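Local coordinates for aerobactin synthase IucC (Klebsiella pneumoniae, PDB 6CN7), which probably catalyses the ATP-dependent joining of a second N-acetyl-N-hydroxylysine to citryl-N-acetyl-N-hydroxylysine, the step that completes the siderophore aerobactin, at residues 404-409 against 426-431; 368-373 against 489-494. The protein carries 5 engineered substitutions. One frame throughout, in Å; residues are numbered along the deposited sequence.

Interaction 1 (404-409 against 426-431)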
# COMPACT_ATOMS: atom_id res chain seq x y z
N ARG A 404 14.26 3.61 43.73
CA ARG A 404 14.19 5.02 44.12
C ARG A 404 14.14 5.93 42.90
O ARG A 404 13.57 7.03 42.97
CB ARG A 404 15.38 5.38 45.01
CG ARG A 404 15.49 4.54 46.28
CD ARG A 404 16.84 4.75 46.95
NE ARG A 404 16.95 6.10 47.50
CZ ARG A 404 18.09 6.71 47.80
NH1 ARG A 404 19.25 6.11 47.58
NH2 ARG A 404 18.07 7.93 48.30
N VAL A 405 14.73 5.50 41.79
CA VAL A 405 14.79 6.33 40.59
C VAL A 405 13.46 6.28 39.83
O VAL A 405 13.04 7.28 39.24
CB VAL A 405 15.96 5.87 39.70
CG1 VAL A 405 15.83 6.42 38.28
CG2 VAL A 405 17.28 6.30 40.32
N VAL A 406 12.79 5.13 39.82
CA VAL A 406 11.64 4.90 38.95
C VAL A 406 10.32 5.00 39.72
O VAL A 406 9.44 5.78 39.34
CB VAL A 406 11.77 3.52 38.26
CG1 VAL A 406 10.54 3.23 37.41
CG2 VAL A 406 13.03 3.46 37.41
N VAL A 407 10.18 4.24 40.80
CA VAL A 407 8.86 4.06 41.40
C VAL A 407 8.50 5.23 42.30
O VAL A 407 7.36 5.70 42.29
CB VAL A 407 8.82 2.72 42.16
CG1 VAL A 407 7.44 2.49 42.77
CG2 VAL A 407 9.18 1.56 41.23
N VAL A 408 9.46 5.72 43.09
CA VAL A 408 9.17 6.81 44.02
C VAL A 408 8.60 8.02 43.30
O VAL A 408 7.53 8.51 43.70
CB VAL A 408 10.42 7.15 44.84
CG1 VAL A 408 10.16 8.35 45.75
CG2 VAL A 408 10.86 5.95 45.67
N PRO A 409 9.23 8.56 42.24
CA PRO A 409 8.63 9.73 41.57
C PRO A 409 7.22 9.48 41.08
O PRO A 409 6.35 10.34 41.24
CB PRO A 409 9.60 10.00 40.41
CG PRO A 409 10.84 9.27 40.74
CD PRO A 409 10.46 8.11 41.58
N GLN A 426 8.61 0.49 27.69
CA GLN A 426 8.98 1.16 26.45
C GLN A 426 8.79 2.67 26.49
O GLN A 426 9.25 3.35 25.56
CB GLN A 426 8.18 0.57 25.27
CG GLN A 426 8.52 -0.89 24.99
CD GLN A 426 7.78 -1.46 23.79
OE1 GLN A 426 8.30 -2.35 23.10
NE2 GLN A 426 6.57 -0.98 23.53
N ASN A 427 8.14 3.20 27.52
CA ASN A 427 8.00 4.64 27.69
C ASN A 427 8.71 5.14 28.94
O ASN A 427 8.51 6.30 29.33
CB ASN A 427 6.52 5.04 27.73
CG ASN A 427 5.74 4.30 28.80
OD1 ASN A 427 6.23 3.33 29.38
ND2 ASN A 427 4.52 4.75 29.06
N ILE A 428 9.53 4.31 29.57
CA ILE A 428 10.40 4.72 30.67
C ILE A 428 11.83 4.61 30.18
O ILE A 428 12.29 3.51 29.81
CB ILE A 428 10.18 3.86 31.92
CG1 ILE A 428 8.81 4.17 32.53
CG2 ILE A 428 11.28 4.11 32.96
CD1 ILE A 428 8.41 3.23 33.63
N THR A 429 12.54 5.73 30.17
CA THR A 429 13.95 5.77 29.79
C THR A 429 14.79 5.98 31.04
O THR A 429 14.45 6.80 31.90
CB THR A 429 14.21 6.89 28.78
OG1 THR A 429 13.43 6.67 27.60
CG2 THR A 429 15.69 6.94 28.41
N LEU A 430 15.88 5.23 31.14
CA LEU A 430 16.82 5.34 32.25
C LEU A 430 18.13 5.94 31.75
O LEU A 430 18.63 5.56 30.69
CB LEU A 430 17.10 3.98 32.88
CG LEU A 430 15.92 3.23 33.49
CD1 LEU A 430 16.37 1.85 33.94
CD2 LEU A 430 15.32 4.01 34.65
N ALA A 431 18.67 6.87 32.53
CA ALA A 431 20.00 7.40 32.28
C ALA A 431 21.01 6.52 33.00
O ALA A 431 20.96 6.39 34.23
CB ALA A 431 20.11 8.85 32.75

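Interaction 2 (368-373 against 489-494)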
# COMPACT_ATOMS: atom_id res chain seq x y z
N ILE A 368 18.70 4.11 28.10
CA ILE A 368 18.14 2.81 27.76
C ILE A 368 16.66 2.82 28.13
O ILE A 368 16.24 3.52 29.06
CB ILE A 368 18.86 1.64 28.46
CG1 ILE A 368 18.64 1.68 29.98
CG2 ILE A 368 20.35 1.66 28.13
CD1 ILE A 368 19.10 0.43 30.70
N LEU A 369 15.88 2.04 27.41
CA LEU A 369 14.52 1.75 27.84
C LEU A 369 14.57 0.75 28.98
O LEU A 369 15.40 -0.16 29.00
CB LEU A 369 13.69 1.20 26.69
CG LEU A 369 13.50 2.13 25.49
CD1 LEU A 369 12.63 1.47 24.44
CD2 LEU A 369 12.89 3.47 25.91
N MET A 370 13.67 0.93 29.96
CA MET A 370 13.65 0.01 31.09
C MET A 370 13.36 -1.41 30.64
O MET A 370 13.78 -2.37 31.30
CB MET A 370 12.63 0.47 32.12
CG MET A 370 12.68 -0.33 33.41
SD MET A 370 11.86 0.47 34.78
CE MET A 370 11.98 -0.81 36.02
N ALA A 371 12.65 -1.57 29.53
CA ALA A 371 12.44 -2.90 28.96
C ALA A 371 13.75 -3.61 28.69
O ALA A 371 13.76 -4.85 28.59
CB ALA A 371 11.62 -2.79 27.67
N THR A 372 14.85 -2.87 28.55
CA THR A 372 16.16 -3.50 28.39
C THR A 372 16.45 -4.48 29.51
O THR A 372 17.12 -5.50 29.29
CB THR A 372 17.25 -2.42 28.33
OG1 THR A 372 16.94 -1.48 27.30
CG2 THR A 372 18.61 -3.03 28.06
N LEU A 373 15.96 -4.20 30.72
CA LEU A 373 16.22 -5.06 31.87
C LEU A 373 15.44 -6.37 31.82
O LEU A 373 15.61 -7.20 32.72
CB LEU A 373 15.88 -4.31 33.16
CG LEU A 373 16.54 -2.94 33.31
CD1 LEU A 373 16.12 -2.30 34.62
CD2 LEU A 373 18.06 -3.05 33.23
N THR A 489 3.37 -5.46 34.44
CA THR A 489 3.79 -5.43 33.04
C THR A 489 5.28 -5.18 32.87
O THR A 489 5.78 -5.27 31.74
CB THR A 489 2.99 -4.36 32.28
OG1 THR A 489 1.59 -4.56 32.52
CG2 THR A 489 3.23 -4.44 30.78
N VAL A 490 6.01 -4.88 33.94
CA VAL A 490 7.46 -4.66 33.84
C VAL A 490 8.19 -5.51 34.87
O VAL A 490 8.97 -6.41 34.51
CB VAL A 490 7.82 -3.17 34.01
CG1 VAL A 490 9.32 -2.96 33.87
CG2 VAL A 490 7.06 -2.32 33.00
N LEU A 491 7.96 -5.24 36.15
CA LEU A 491 8.69 -5.94 37.20
C LEU A 491 8.45 -7.45 37.15
O LEU A 491 9.35 -8.23 37.48
CB LEU A 491 8.30 -5.39 38.57
CG LEU A 491 9.09 -4.18 39.06
CD1 LEU A 491 9.19 -3.10 37.98
CD2 LEU A 491 8.46 -3.62 40.31
N ARG A 492 7.25 -7.87 36.74
CA ARG A 492 6.98 -9.30 36.61
C ARG A 492 8.01 -9.98 35.71
O ARG A 492 8.35 -11.15 35.93
CB ARG A 492 5.57 -9.52 36.05
CG ARG A 492 5.26 -10.96 35.66
CD ARG A 492 3.75 -11.21 35.58
NE ARG A 492 3.09 -10.45 34.52
CZ ARG A 492 2.75 -10.94 33.33
NH1 ARG A 492 3.01 -12.20 33.01
NH2 ARG A 492 2.15 -10.16 32.44
N PHE A 493 8.53 -9.26 34.72
CA PHE A 493 9.48 -9.82 33.77
C PHE A 493 10.94 -9.58 34.15
O PHE A 493 11.83 -10.12 33.49
CB PHE A 493 9.22 -9.25 32.38
CG PHE A 493 7.86 -9.58 31.84
CD1 PHE A 493 7.61 -10.80 31.25
CD2 PHE A 493 6.82 -8.66 31.93
CE1 PHE A 493 6.36 -11.11 30.75
CE2 PHE A 493 5.56 -8.97 31.44
CZ PHE A 493 5.33 -10.19 30.85
N VAL A 494 11.20 -8.78 35.18
CA VAL A 494 12.56 -8.53 35.64
C VAL A 494 12.93 -9.43 36.81
O VAL A 494 14.04 -9.96 36.86
CB VAL A 494 12.74 -7.04 36.00
CG1 VAL A 494 14.17 -6.77 36.47
CG2 VAL A 494 12.40 -6.16 34.82

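Interaction 1 (404-409 against 426-431)
Val405 and Val406 meet Ile428 and Leu430 through methyl groups alone; none of the four touching side chains has a ring, amide or other flat group, so faces and edges play no part between the two segments. The imidazole-bearing His486 of helix 475-499 touches both Val406 and Ile428 and so borders the contact. The tightest pair is Val406 CG2 against Leu430 CD2, at 3.6 Å. Here the valine and leucine side chains cross at about a right angle, each offering one branch of its fork. Val406 has CG1 anti to its own backbone nitrogen (chi1 177°), which places CG2 beside that nitrogen and spreads the two methyls over two different residues of the strand: CG2 reaches Leu430, while CG1 lies 4.3 Å from Ile428 CD1. Ile428 starts out from the backbone in the direction of the helix, and its extended chain carries CD1 to this meeting. Leu430 sets off more obliquely, and only its terminal branch CD2 turns in to the helix, where it also comes within 4.4 Å of Val405 CG1. No hydrogen bond crosses the interface, and all four residues are buried. Val440 of the neighbouring strand 436-442 continues the apolar layer, touching both Val405 and Ile428. One turn beyond Val405 the helix is kinked at Pro409, whose ring nitrogen has no proton to give to the preceding turn. With 10.4 Å between the axes of these short segments and 138° between their directions, this is alpha-on-beta packing, helix 395-417 lying over one face of a mixed four-stranded sheet, an arrangement consistent with the palm domain of the IucA/IucC siderophore synthetases.

Interaction 2 (368-373 against 489-494)
The backbone of 368-373 leaves strand 366-369 at Leu369 and tightens into a 3-10 turn, bringing Leu373 CA to 6.3 Å from Val494 CA on helix 489-494, which contains a wider pi-type turn at 489-491. The contact thus joins the end of an outermost strand of the mixed sheet to the long helix 475-499 in the IucA/IucC synthetase fold, and it is made by apolar side chains. Met370 spans most of the gap. Its CG stands anti to the backbone nitrogen (chi1 -172°) and the chain stays extended from there, which carries the methyl CE across to the helix. It ends between two residues of adjacent positions, 4.0 Å from Val490 CG1 and 4.1 Å from Leu491 CD1, lying at a slant to both side chains. Val490 points at the turn from the start, whereas Leu491 departs from the helix in the opposite sense and only its CD1 branch bends back to the methionine; the same leucine also packs on Phe508, Tyr509 and Leu512 of helix 505-521. At the other end Val494 turns its fork to Leu373: CG1 and CG2 are equally close to the carbonyl O of Leu373, and CG2 is also 4.3 Å from Leu373 CB. Ile384 of helix 383-391 touches this valine as well. Farther round the helix, Arg492 forms a salt bridge with Glu22 and a cation-pi contact with Trp59, tying 489-494 to the N-terminal part of the chain. The turn that presents Met370 is itself held by Leu369 O, which accepts two bonds from one residue: Thr372 N at 2.8 Å, and Thr372 OG1 at 2.6 Å, the hydroxyl lying in the carbonyl plane on a lone pair.

Overall arrangement
Both interactions are buried, with centres 10 Å apart, and they share one sheet: strands 428-433 and 366-369 are antiparallel neighbours, joined by probable hydrogen bonds from Leu430 N to Ile368 O and from Met370 N to Ile428 O. Neither contact has a hydrogen bond of its own across it. Interaction 1 covers a sheet face with branched side chains on both sides; in interaction 2 the branched side chains of the helix meet an unbranched methionine and a backbone carbonyl beyond the strand end. Their apolar layers merge where Met370 SD lies 4.0 Å from Val406 CG1. Both segments of interaction 1 fall, in sequence, between the two segments of interaction 2.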